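Local atomic coordinates of enoyl-CoA hydratase (Thermus thermophilus, PDB entry 1WZ8), a protein that probably catalyses the reversible hydration of enoyl-coenzyme A thioesters, as a hexameric member of the enoyl-CoA hydratase/isomerase (crotonase) family. Residues F14-I24 / L49-L60; R105-V116 / A126-L137. All coordinates share one frame; numbering follows the deposited sequence.

In the fold
Interaction 1 closes along the chain before interaction 2 opens, and their centres lie about 17 Å apart. Both build the larger, mixed sheet of the crotonase fold. Interaction 1 sits toward its outer side, where strands 21-26 and 57-62 pair in parallel after the crossover through helix 36-49. Interaction 2 adds strands 107-111 and 128-132 nearer the centre of the chain, then runs on into the smaller sheet through strands 114-116 and 136-138. Strand 57-62 joins the two, probably through the hydrogen bonds Val-108 N to Val-58 O and Leu-60 N to Val-108 O, both 2.7 Å. Four neighbouring parallel strands thus form one continuous framework, from a partly exposed margin to the buried core.

Interaction 1 of 2, residues F14-I24 / L49-L60; sequences FAWPRPGVLEI and LEAVEGVRAVLL
Ile-24 and Leu-49 reach toward each other tip to tip, CD1 to CD1 at 3.6 Å. With CG1 anti to the carbonyl carbon (chi1 -58°), Ile-24 extends its long branch toward Leu-49, where the crossover returns to the sheet. Beside this pair, CD2 of Leu-22 lies 3.8 Å from CD2 of Leu-49 and also meets CG2 of Val-55 at an oblique angle. That same valine methyl touches CH2 of Trp-16 at 3.7 Å, the two side chains crossing at about a right angle, while CG1 of Val-52 comes to the indole edge. CD1 of Leu-22 covers one face of the indole. On the sheet face opposite Leu-22, Val-21 CG1 packs on Leu-59 CB, and Glu-23 runs alongside Leu-59, its carboxylate bound to Tyr-196 of helix 195-207. Gly-20 suits the turn, with phi at 80°, where a CB would press on Arg-56. Its O accepts Arg-56 N at 2.8 Å on a lone pair and Ala-57 N at 3.1 Å. Parallel bonding continues to Ile-24 N and Leu-59 O, 2.8 Å apart. These hydrogen bonds set the register of this beta-alpha-beta unit, while methyls of Leu-22 and Ile-24 hold Leu-49 of the crossover against the strand.

Interaction 2 of 2, residues R105-V116 / A126-L137; sequences RPVVAAVEKVAV and ADIAVVGKGTRL
The guanidinium group of Arg-136 carries CG2 of Val-116 over one face, 3.9 Å above its plane and offset toward the rim, with CG1 of Val-114 approaching obliquely. A second flat group, the carboxylate of Asp-127, uses the anti lone pair of OD2 to accept Val-107 N at 2.7 Å. Between these ends two parallel strand pairs run in series, 107-111 with 128-132 and 114-116 with 136-138, a passage from one sheet into another that belongs to the crotonase fold; helix 118-125 carries the chain from strand 114-116 back to 128-132. Asp-127 OD2 also forms a salt bridge with Lys-218, and OD1 one with Lys-166 of a neighbouring subunit. With an alanine here, Val-107 N would probably lose its acceptor and both lysines a counter-charge at the subunit boundary. Alanine suits both Ala-109 and Ala-126, whose CB atoms meet at 3.9 Å. The bond from Val-130 N to Ala-109 O is almost straight (177°). Val-111 lies side by side with Val-131; with CG1 anti to the backbone N (chi1 -164°), it meets CD2 of Leu-137, the side chains crossing at about a right angle. Leu-137 CD2 presses tightly on Ala-115 CB, at 3.4 Å. Where the strands change sheet, Lys-113 occupies the centre of a gamma turn. Thr-135 OG1 accepts Gly-132 N, and a water lies 2.8 Å from both Thr-135 OG1 and Lys-113 N.

Interaction 1 of 2, residues F14-I24 / L49-L60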
loop_
_atom_site.group_PDB
_atom_site.type_symbol
_atom_site.label_atom_id
_atom_site.label_comp_id
_atom_site.label_asym_id
_atom_site.label_seq_id
_atom_site.Cartn_x
_atom_site.Cartn_y
_atom_site.Cartn_z
ATOM N N PHE A 14 -34.947 -11.289 14.596
ATOM C CA PHE A 14 -35.052 -10.496 13.378
ATOM C C PHE A 14 -36.431 -9.870 13.215
ATOM O O PHE A 14 -37.453 -10.509 13.479
ATOM C CB PHE A 14 -34.740 -11.365 12.159
ATOM C CG PHE A 14 -33.407 -12.056 12.228
ATOM C CD1 PHE A 14 -33.237 -13.199 13.005
ATOM C CD2 PHE A 14 -32.319 -11.570 11.507
ATOM C CE1 PHE A 14 -32.001 -13.848 13.063
ATOM C CE2 PHE A 14 -31.078 -12.213 11.558
ATOM C CZ PHE A 14 -30.920 -13.353 12.336
ATOM N N ALA A 15 -36.453 -8.617 12.777
ATOM C CA ALA A 15 -37.708 -7.906 12.582
ATOM C C ALA A 15 -37.552 -6.788 11.559
ATOM O O ALA A 15 -36.435 -6.398 11.224
ATOM C CB ALA A 15 -38.191 -7.333 13.911
ATOM N N TRP A 16 -38.681 -6.294 11.059
ATOM C CA TRP A 16 -38.691 -5.206 10.086
ATOM C C TRP A 16 -39.409 -4.006 10.710
ATOM O O TRP A 16 -40.574 -3.741 10.403
ATOM C CB TRP A 16 -39.437 -5.614 8.805
ATOM C CG TRP A 16 -38.860 -6.786 8.054
ATOM C CD1 TRP A 16 -39.243 -8.095 8.152
ATOM C CD2 TRP A 16 -37.827 -6.743 7.062
ATOM N NE1 TRP A 16 -38.516 -8.869 7.276
ATOM C CE2 TRP A 16 -37.638 -8.064 6.596
ATOM C CE3 TRP A 16 -37.043 -5.716 6.520
ATOM C CZ2 TRP A 16 -36.696 -8.385 5.611
ATOM C CZ3 TRP A 16 -36.105 -6.038 5.538
ATOM C CH2 TRP A 16 -35.942 -7.361 5.096
ATOM N N PRO A 17 -38.727 -3.262 11.597
ATOM C CA PRO A 17 -39.347 -2.099 12.239
ATOM C C PRO A 17 -39.822 -1.032 11.255
ATOM O O PRO A 17 -40.774 -0.302 11.530
ATOM C CB PRO A 17 -38.248 -1.594 13.174
ATOM C CG PRO A 17 -36.994 -1.970 12.450
ATOM C CD PRO A 17 -37.309 -3.377 11.983
ATOM N N ARG A 18 -39.145 -0.943 10.113
ATOM C CA ARG A 18 -39.489 0.013 9.064
ATOM C C ARG A 18 -39.242 -0.663 7.725
ATOM O O ARG A 18 -38.442 -1.593 7.633
ATOM C CB ARG A 18 -38.626 1.279 9.166
ATOM C CG ARG A 18 -38.924 2.159 10.373
ATOM C CD ARG A 18 -40.290 2.824 10.266
ATOM N NE ARG A 18 -40.524 3.763 11.360
ATOM C CZ ARG A 18 -40.771 3.407 12.616
ATOM N NH1 ARG A 18 -40.822 2.125 12.950
ATOM N NH2 ARG A 18 -40.957 4.337 13.544
ATOM N N PRO A 19 -39.925 -0.203 6.666
ATOM C CA PRO A 19 -39.755 -0.794 5.335
ATOM C C PRO A 19 -38.292 -0.877 4.898
ATOM O O PRO A 19 -37.591 0.133 4.865
ATOM C CB PRO A 19 -40.562 0.145 4.436
ATOM C CG PRO A 19 -41.649 0.624 5.349
ATOM C CD PRO A 19 -40.901 0.900 6.630
ATOM N N GLY A 20 -37.841 -2.087 4.576
ATOM C CA GLY A 20 -36.475 -2.274 4.119
ATOM C C GLY A 20 -35.415 -2.309 5.202
ATOM O O GLY A 20 -34.243 -2.542 4.914
ATOM N N VAL A 21 -35.813 -2.075 6.447
ATOM C CA VAL A 21 -34.864 -2.083 7.550
ATOM C C VAL A 21 -34.910 -3.399 8.314
ATOM O O VAL A 21 -35.866 -3.673 9.041
ATOM C CB VAL A 21 -35.148 -0.937 8.547
ATOM C CG1 VAL A 21 -34.120 -0.961 9.671
ATOM C CG2 VAL A 21 -35.119 0.406 7.819
ATOM N N LEU A 22 -33.883 -4.221 8.140
ATOM C CA LEU A 22 -33.829 -5.486 8.852
ATOM C C LEU A 22 -33.146 -5.228 10.180
ATOM O O LEU A 22 -31.960 -4.895 10.232
ATOM C CB LEU A 22 -33.047 -6.533 8.060
ATOM C CG LEU A 22 -32.899 -7.875 8.788
ATOM C CD1 LEU A 22 -34.275 -8.439 9.113
ATOM C CD2 LEU A 22 -32.113 -8.845 7.933
ATOM N N GLU A 23 -33.903 -5.374 11.259
ATOM C CA GLU A 23 -33.361 -5.140 12.583
ATOM C C GLU A 23 -32.924 -6.449 13.220
ATOM O O GLU A 23 -33.706 -7.391 13.316
ATOM C CB GLU A 23 -34.412 -4.474 13.467
ATOM C CG GLU A 23 -33.933 -4.193 14.870
ATOM C CD GLU A 23 -35.053 -3.753 15.776
ATOM O OE1 GLU A 23 -35.959 -4.570 16.042
ATOM O OE2 GLU A 23 -35.030 -2.590 16.219
ATOM N N ILE A 24 -31.668 -6.502 13.644
ATOM C CA ILE A 24 -31.133 -7.691 14.291
ATOM C C ILE A 24 -30.865 -7.356 15.753
ATOM O O ILE A 24 -30.011 -6.523 16.058
ATOM C CB ILE A 24 -29.808 -8.150 13.644
ATOM C CG1 ILE A 24 -30.019 -8.430 12.153
ATOM C CG2 ILE A 24 -29.301 -9.409 14.343
ATOM C CD1 ILE A 24 -28.770 -8.951 11.450
ATOM N N LEU A 49 -27.214 -13.268 5.371
ATOM C CA LEU A 49 -28.022 -12.074 5.159
ATOM C C LEU A 49 -28.015 -11.643 3.700
ATOM O O LEU A 49 -28.965 -11.026 3.222
ATOM C CB LEU A 49 -27.527 -10.921 6.037
ATOM C CG LEU A 49 -27.771 -11.073 7.539
ATOM C CD1 LEU A 49 -27.293 -9.824 8.264
ATOM C CD2 LEU A 49 -29.259 -11.305 7.792
ATOM N N GLU A 50 -26.939 -11.971 2.995
ATOM C CA GLU A 50 -26.820 -11.613 1.587
ATOM C C GLU A 50 -27.926 -12.274 0.776
ATOM O O GLU A 50 -28.285 -11.799 -0.299
ATOM C CB GLU A 50 -25.455 -12.046 1.047
ATOM C CG GLU A 50 -24.285 -11.289 1.651
ATOM C CD GLU A 50 -22.940 -11.783 1.148
ATOM O OE1 GLU A 50 -22.571 -12.938 1.452
ATOM O OE2 GLU A 50 -22.251 -11.013 0.445
ATOM N N ALA A 51 -28.467 -13.370 1.302
ATOM C CA ALA A 51 -29.525 -14.097 0.612
ATOM C C ALA A 51 -30.903 -13.478 0.818
ATOM O O ALA A 51 -31.775 -13.605 -0.036
ATOM C CB ALA A 51 -29.537 -15.553 1.066
ATOM N N VAL A 52 -31.100 -12.808 1.949
ATOM C CA VAL A 52 -32.387 -12.192 2.246
ATOM C C VAL A 52 -32.719 -11.052 1.292
ATOM O O VAL A 52 -31.985 -10.066 1.199
ATOM C CB VAL A 52 -32.437 -11.652 3.690
ATOM C CG1 VAL A 52 -33.792 -11.019 3.959
ATOM C CG2 VAL A 52 -32.174 -12.778 4.676
ATOM N N GLU A 53 -33.834 -11.197 0.585
ATOM C CA GLU A 53 -34.278 -10.183 -0.362
ATOM C C GLU A 53 -35.037 -9.074 0.350
ATOM O O GLU A 53 -35.760 -9.325 1.314
ATOM C CB GLU A 53 -35.187 -10.805 -1.426
ATOM C CG GLU A 53 -34.463 -11.659 -2.451
ATOM C CD GLU A 53 -35.390 -12.173 -3.538
ATOM O OE1 GLU A 53 -36.114 -11.351 -4.143
ATOM O OE2 GLU A 53 -35.390 -13.397 -3.791
ATOM N N GLY A 54 -34.863 -7.847 -0.126
ATOM C CA GLY A 54 -35.568 -6.730 0.472
ATOM C C GLY A 54 -34.812 -5.944 1.523
ATOM O O GLY A 54 -35.307 -4.927 2.002
ATOM N N VAL A 55 -33.623 -6.401 1.902
ATOM C CA VAL A 55 -32.850 -5.672 2.904
ATOM C C VAL A 55 -32.210 -4.447 2.255
ATOM O O VAL A 55 -31.447 -4.573 1.296
ATOM C CB VAL A 55 -31.731 -6.549 3.515
ATOM C CG1 VAL A 55 -30.894 -5.722 4.489
ATOM C CG2 VAL A 55 -32.336 -7.740 4.237
ATOM N N ARG A 56 -32.531 -3.263 2.772
ATOM C CA ARG A 56 -31.960 -2.028 2.245
ATOM C C ARG A 56 -31.029 -1.412 3.290
ATOM O O ARG A 56 -30.174 -0.589 2.970
ATOM C CB ARG A 56 -33.072 -1.047 1.843
ATOM C CG ARG A 56 -33.946 -1.569 0.691
ATOM C CD ARG A 56 -35.095 -0.623 0.337
ATOM N NE ARG A 56 -34.666 0.558 -0.413
ATOM C CZ ARG A 56 -34.449 0.589 -1.725
ATOM N NH1 ARG A 56 -34.616 -0.500 -2.468
ATOM N NH2 ARG A 56 -34.070 1.722 -2.303
ATOM N N ALA A 57 -31.200 -1.833 4.540
ATOM C CA ALA A 57 -30.361 -1.362 5.639
ATOM C C ALA A 57 -30.513 -2.307 6.822
ATOM O O ALA A 57 -31.591 -2.859 7.048
ATOM C CB ALA A 57 -30.757 0.056 6.050
ATOM N N VAL A 58 -29.426 -2.505 7.560
ATOM C CA VAL A 58 -29.443 -3.369 8.732
ATOM C C VAL A 58 -29.267 -2.522 9.990
ATOM O O VAL A 58 -28.432 -1.615 10.033
ATOM C CB VAL A 58 -28.319 -4.424 8.662
ATOM C CG1 VAL A 58 -28.199 -5.165 9.991
ATOM C CG2 VAL A 58 -28.618 -5.412 7.537
ATOM N N LEU A 59 -30.073 -2.814 11.003
ATOM C CA LEU A 59 -30.011 -2.092 12.265
ATOM C C LEU A 59 -29.642 -3.082 13.360
ATOM O O LEU A 59 -30.329 -4.083 13.551
ATOM C CB LEU A 59 -31.367 -1.447 12.577
ATOM C CG LEU A 59 -31.505 -0.736 13.928
ATOM C CD1 LEU A 59 -30.439 0.349 14.054
ATOM C CD2 LEU A 59 -32.906 -0.135 14.051
ATOM N N LEU A 60 -28.556 -2.802 14.070
ATOM C CA LEU A 60 -28.101 -3.681 15.140
ATOM C C LEU A 60 -28.441 -3.100 16.499
ATOM O O LEU A 60 -28.236 -1.909 16.743
ATOM C CB LEU A 60 -26.588 -3.887 15.045
ATOM C CG LEU A 60 -26.074 -4.564 13.774
ATOM C CD1 LEU A 60 -24.545 -4.554 13.773
ATOM C CD2 LEU A 60 -26.612 -5.992 13.698
#

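Interaction 2 of 2, residues R105-V116 / A126-L137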
loop_
_atom_site.group_PDB
_atom_site.type_symbol
_atom_site.label_atom_id
_atom_site.label_comp_id
_atom_site.label_asym_id
_atom_site.label_seq_id
_atom_site.Cartn_x
_atom_site.Cartn_y
_atom_site.Cartn_z
ATOM N N ARG A 105 -25.320 -3.849 2.073
ATOM C CA ARG A 105 -26.193 -2.779 2.548
ATOM C C ARG A 105 -25.622 -2.040 3.757
ATOM O O ARG A 105 -24.820 -2.587 4.516
ATOM C CB ARG A 105 -27.572 -3.343 2.917
ATOM C CG ARG A 105 -28.116 -4.352 1.928
ATOM C CD ARG A 105 -28.099 -3.796 0.517
ATOM N NE ARG A 105 -28.246 -4.854 -0.476
ATOM C CZ ARG A 105 -28.032 -4.686 -1.776
ATOM N NH1 ARG A 105 -27.662 -3.497 -2.238
ATOM N NH2 ARG A 105 -28.168 -5.707 -2.611
ATOM N N PRO A 106 -26.023 -0.774 3.938
ATOM C CA PRO A 106 -25.545 0.024 5.069
ATOM C C PRO A 106 -25.987 -0.618 6.375
ATOM O O PRO A 106 -27.098 -1.141 6.469
ATOM C CB PRO A 106 -26.214 1.379 4.847
ATOM C CG PRO A 106 -26.316 1.452 3.346
ATOM C CD PRO A 106 -26.796 0.058 3.000
ATOM N N VAL A 107 -25.109 -0.579 7.370
ATOM C CA VAL A 107 -25.387 -1.152 8.682
ATOM C C VAL A 107 -25.319 -0.045 9.723
ATOM O O VAL A 107 -24.356 0.716 9.767
ATOM C CB VAL A 107 -24.351 -2.249 9.037
ATOM C CG1 VAL A 107 -24.618 -2.797 10.442
ATOM C CG2 VAL A 107 -24.405 -3.365 8.007
ATOM N N VAL A 108 -26.351 0.042 10.553
ATOM C CA VAL A 108 -26.427 1.048 11.598
ATOM C C VAL A 108 -26.445 0.343 12.949
ATOM O O VAL A 108 -27.094 -0.690 13.101
ATOM C CB VAL A 108 -27.727 1.882 11.480
ATOM C CG1 VAL A 108 -27.792 2.913 12.606
ATOM C CG2 VAL A 108 -27.793 2.563 10.117
ATOM N N ALA A 109 -25.728 0.893 13.920
ATOM C CA ALA A 109 -25.699 0.305 15.251
ATOM C C ALA A 109 -26.281 1.266 16.280
ATOM O O ALA A 109 -25.888 2.429 16.349
ATOM C CB ALA A 109 -24.270 -0.063 15.635
ATOM N N ALA A 110 -27.238 0.780 17.069
ATOM C CA ALA A 110 -27.847 1.590 18.123
ATOM C C ALA A 110 -27.068 1.189 19.367
ATOM O O ALA A 110 -27.437 0.248 20.068
ATOM C CB ALA A 110 -29.325 1.242 18.277
ATOM N N VAL A 111 -25.984 1.908 19.631
ATOM C CA VAL A 111 -25.109 1.596 20.755
ATOM C C VAL A 111 -25.598 2.187 22.073
ATOM O O VAL A 111 -25.307 3.333 22.406
ATOM C CB VAL A 111 -23.683 2.085 20.457
ATOM C CG1 VAL A 111 -22.695 1.436 21.406
ATOM C CG2 VAL A 111 -23.331 1.768 19.004
ATOM N N GLU A 112 -26.329 1.370 22.823
ATOM C CA GLU A 112 -26.894 1.780 24.100
ATOM C C GLU A 112 -26.054 1.382 25.307
ATOM O O GLU A 112 -25.636 0.233 25.431
ATOM C CB GLU A 112 -28.293 1.177 24.263
ATOM C CG GLU A 112 -29.296 1.588 23.201
ATOM C CD GLU A 112 -30.587 0.796 23.294
ATOM O OE1 GLU A 112 -30.558 -0.428 23.035
ATOM O OE2 GLU A 112 -31.631 1.393 23.634
ATOM N N LYS A 113 -25.815 2.355 26.183
ATOM C CA LYS A 113 -25.088 2.160 27.436
ATOM C C LYS A 113 -23.657 1.643 27.442
ATOM O O LYS A 113 -22.786 2.262 28.050
ATOM C CB LYS A 113 -25.907 1.267 28.372
ATOM C CG LYS A 113 -27.279 1.816 28.715
ATOM C CD LYS A 113 -27.961 0.955 29.761
ATOM C CE LYS A 113 -29.370 1.456 30.041
ATOM N NZ LYS A 113 -30.194 1.442 28.802
ATOM N N VAL A 114 -23.413 0.501 26.804
ATOM C CA VAL A 114 -22.075 -0.069 26.808
ATOM C C VAL A 114 -21.665 -0.768 25.511
ATOM O O VAL A 114 -22.463 -1.452 24.875
ATOM C CB VAL A 114 -21.921 -1.103 27.953
ATOM C CG1 VAL A 114 -20.478 -1.568 28.042
ATOM C CG2 VAL A 114 -22.374 -0.503 29.282
ATOM N N ALA A 115 -20.398 -0.592 25.151
ATOM C CA ALA A 115 -19.804 -1.215 23.974
ATOM C C ALA A 115 -18.338 -1.405 24.336
ATOM O O ALA A 115 -17.562 -0.455 24.326
ATOM C CB ALA A 115 -19.942 -0.308 22.748
ATOM N N VAL A 116 -17.974 -2.642 24.665
ATOM C CA VAL A 116 -16.613 -2.973 25.061
ATOM C C VAL A 116 -16.129 -4.215 24.304
ATOM O O VAL A 116 -16.926 -5.093 23.964
ATOM C CB VAL A 116 -16.536 -3.264 26.588
ATOM C CG1 VAL A 116 -15.115 -3.637 26.981
ATOM C CG2 VAL A 116 -17.015 -2.050 27.385
ATOM N N ALA A 126 -19.902 -1.214 11.989
ATOM C CA ALA A 126 -21.112 -0.727 11.343
ATOM C C ALA A 126 -20.740 0.550 10.604
ATOM O O ALA A 126 -19.760 1.210 10.945
ATOM C CB ALA A 126 -22.191 -0.442 12.381
ATOM N N ASP A 127 -21.524 0.898 9.595
ATOM C CA ASP A 127 -21.248 2.096 8.814
ATOM C C ASP A 127 -21.557 3.351 9.606
ATOM O O ASP A 127 -20.836 4.342 9.527
ATOM C CB ASP A 127 -22.067 2.054 7.532
ATOM C CG ASP A 127 -21.720 0.854 6.683
ATOM O OD1 ASP A 127 -20.623 0.855 6.086
ATOM O OD2 ASP A 127 -22.530 -0.092 6.629
ATOM N N ILE A 128 -22.634 3.304 10.380
ATOM C CA ILE A 128 -23.018 4.449 11.188
ATOM C C ILE A 128 -23.396 3.960 12.576
ATOM O O ILE A 128 -24.205 3.045 12.720
ATOM C CB ILE A 128 -24.221 5.193 10.570
ATOM C CG1 ILE A 128 -23.830 5.769 9.205
ATOM C CG2 ILE A 128 -24.677 6.310 11.506
ATOM C CD1 ILE A 128 -24.947 6.499 8.491
ATOM N N ALA A 129 -22.785 4.552 13.593
ATOM C CA ALA A 129 -23.094 4.183 14.961
ATOM C C ALA A 129 -23.691 5.392 15.643
ATOM O O ALA A 129 -23.182 6.503 15.510
ATOM C CB ALA A 129 -21.830 3.742 15.699
ATOM N N VAL A 130 -24.794 5.174 16.347
ATOM C CA VAL A 130 -25.442 6.238 17.088
ATOM C C VAL A 130 -25.245 5.853 18.543
ATOM O O VAL A 130 -25.650 4.764 18.956
ATOM C CB VAL A 130 -26.958 6.309 16.791
ATOM C CG1 VAL A 130 -27.596 7.429 17.606
ATOM C CG2 VAL A 130 -27.187 6.541 15.304
ATOM N N VAL A 131 -24.603 6.724 19.314
ATOM C CA VAL A 131 -24.375 6.433 20.721
ATOM C C VAL A 131 -25.080 7.445 21.602
ATOM O O VAL A 131 -25.558 8.482 21.127
ATOM C CB VAL A 131 -22.866 6.462 21.083
ATOM C CG1 VAL A 131 -22.096 5.517 20.182
ATOM C CG2 VAL A 131 -22.315 7.885 20.970
ATOM N N GLY A 132 -25.153 7.127 22.888
ATOM C CA GLY A 132 -25.763 8.043 23.831
ATOM C C GLY A 132 -24.643 8.913 24.369
ATOM O O GLY A 132 -23.485 8.501 24.369
ATOM N N LYS A 133 -24.965 10.123 24.804
ATOM C CA LYS A 133 -23.943 11.006 25.345
ATOM C C LYS A 133 -23.210 10.324 26.504
ATOM O O LYS A 133 -22.010 10.533 26.701
ATOM C CB LYS A 133 -24.573 12.307 25.831
ATOM C CG LYS A 133 -25.186 13.128 24.712
ATOM C CD LYS A 133 -25.673 14.478 25.203
ATOM C CE LYS A 133 -26.229 15.286 24.048
ATOM N NZ LYS A 133 -25.235 15.380 22.949
ATOM N N GLY A 134 -23.940 9.498 27.251
ATOM C CA GLY A 134 -23.355 8.809 28.389
ATOM C C GLY A 134 -22.918 7.373 28.159
ATOM O O GLY A 134 -22.504 6.688 29.097
ATOM N N THR A 135 -23.007 6.903 26.920
ATOM C CA THR A 135 -22.596 5.535 26.610
ATOM C C THR A 135 -21.116 5.367 26.942
ATOM O O THR A 135 -20.331 6.303 26.786
ATOM C CB THR A 135 -22.809 5.219 25.108
ATOM O OG1 THR A 135 -24.195 5.361 24.788
ATOM C CG2 THR A 135 -22.370 3.790 24.779
ATOM N N ARG A 136 -20.737 4.177 27.403
ATOM C CA ARG A 136 -19.343 3.897 27.737
ATOM C C ARG A 136 -18.724 3.064 26.616
ATOM O O ARG A 136 -19.194 1.965 26.335
ATOM C CB ARG A 136 -19.254 3.129 29.064
ATOM C CG ARG A 136 -17.829 2.835 29.526
ATOM C CD ARG A 136 -17.801 2.352 30.971
ATOM N NE ARG A 136 -18.164 0.944 31.109
ATOM C CZ ARG A 136 -17.283 -0.054 31.133
ATOM N NH1 ARG A 136 -15.985 0.203 31.034
ATOM N NH2 ARG A 136 -17.697 -1.307 31.260
ATOM N N LEU A 137 -17.682 3.592 25.976
ATOM C CA LEU A 137 -17.005 2.883 24.891
ATOM C C LEU A 137 -15.574 2.589 25.323
ATOM O O LEU A 137 -14.811 3.501 25.649
ATOM C CB LEU A 137 -17.010 3.732 23.614
ATOM C CG LEU A 137 -18.390 4.227 23.170
ATOM C CD1 LEU A 137 -18.246 5.088 21.922
ATOM C CD2 LEU A 137 -19.311 3.044 22.895
HETATM O O HOH W 1 -26.571 5.084 26.237
#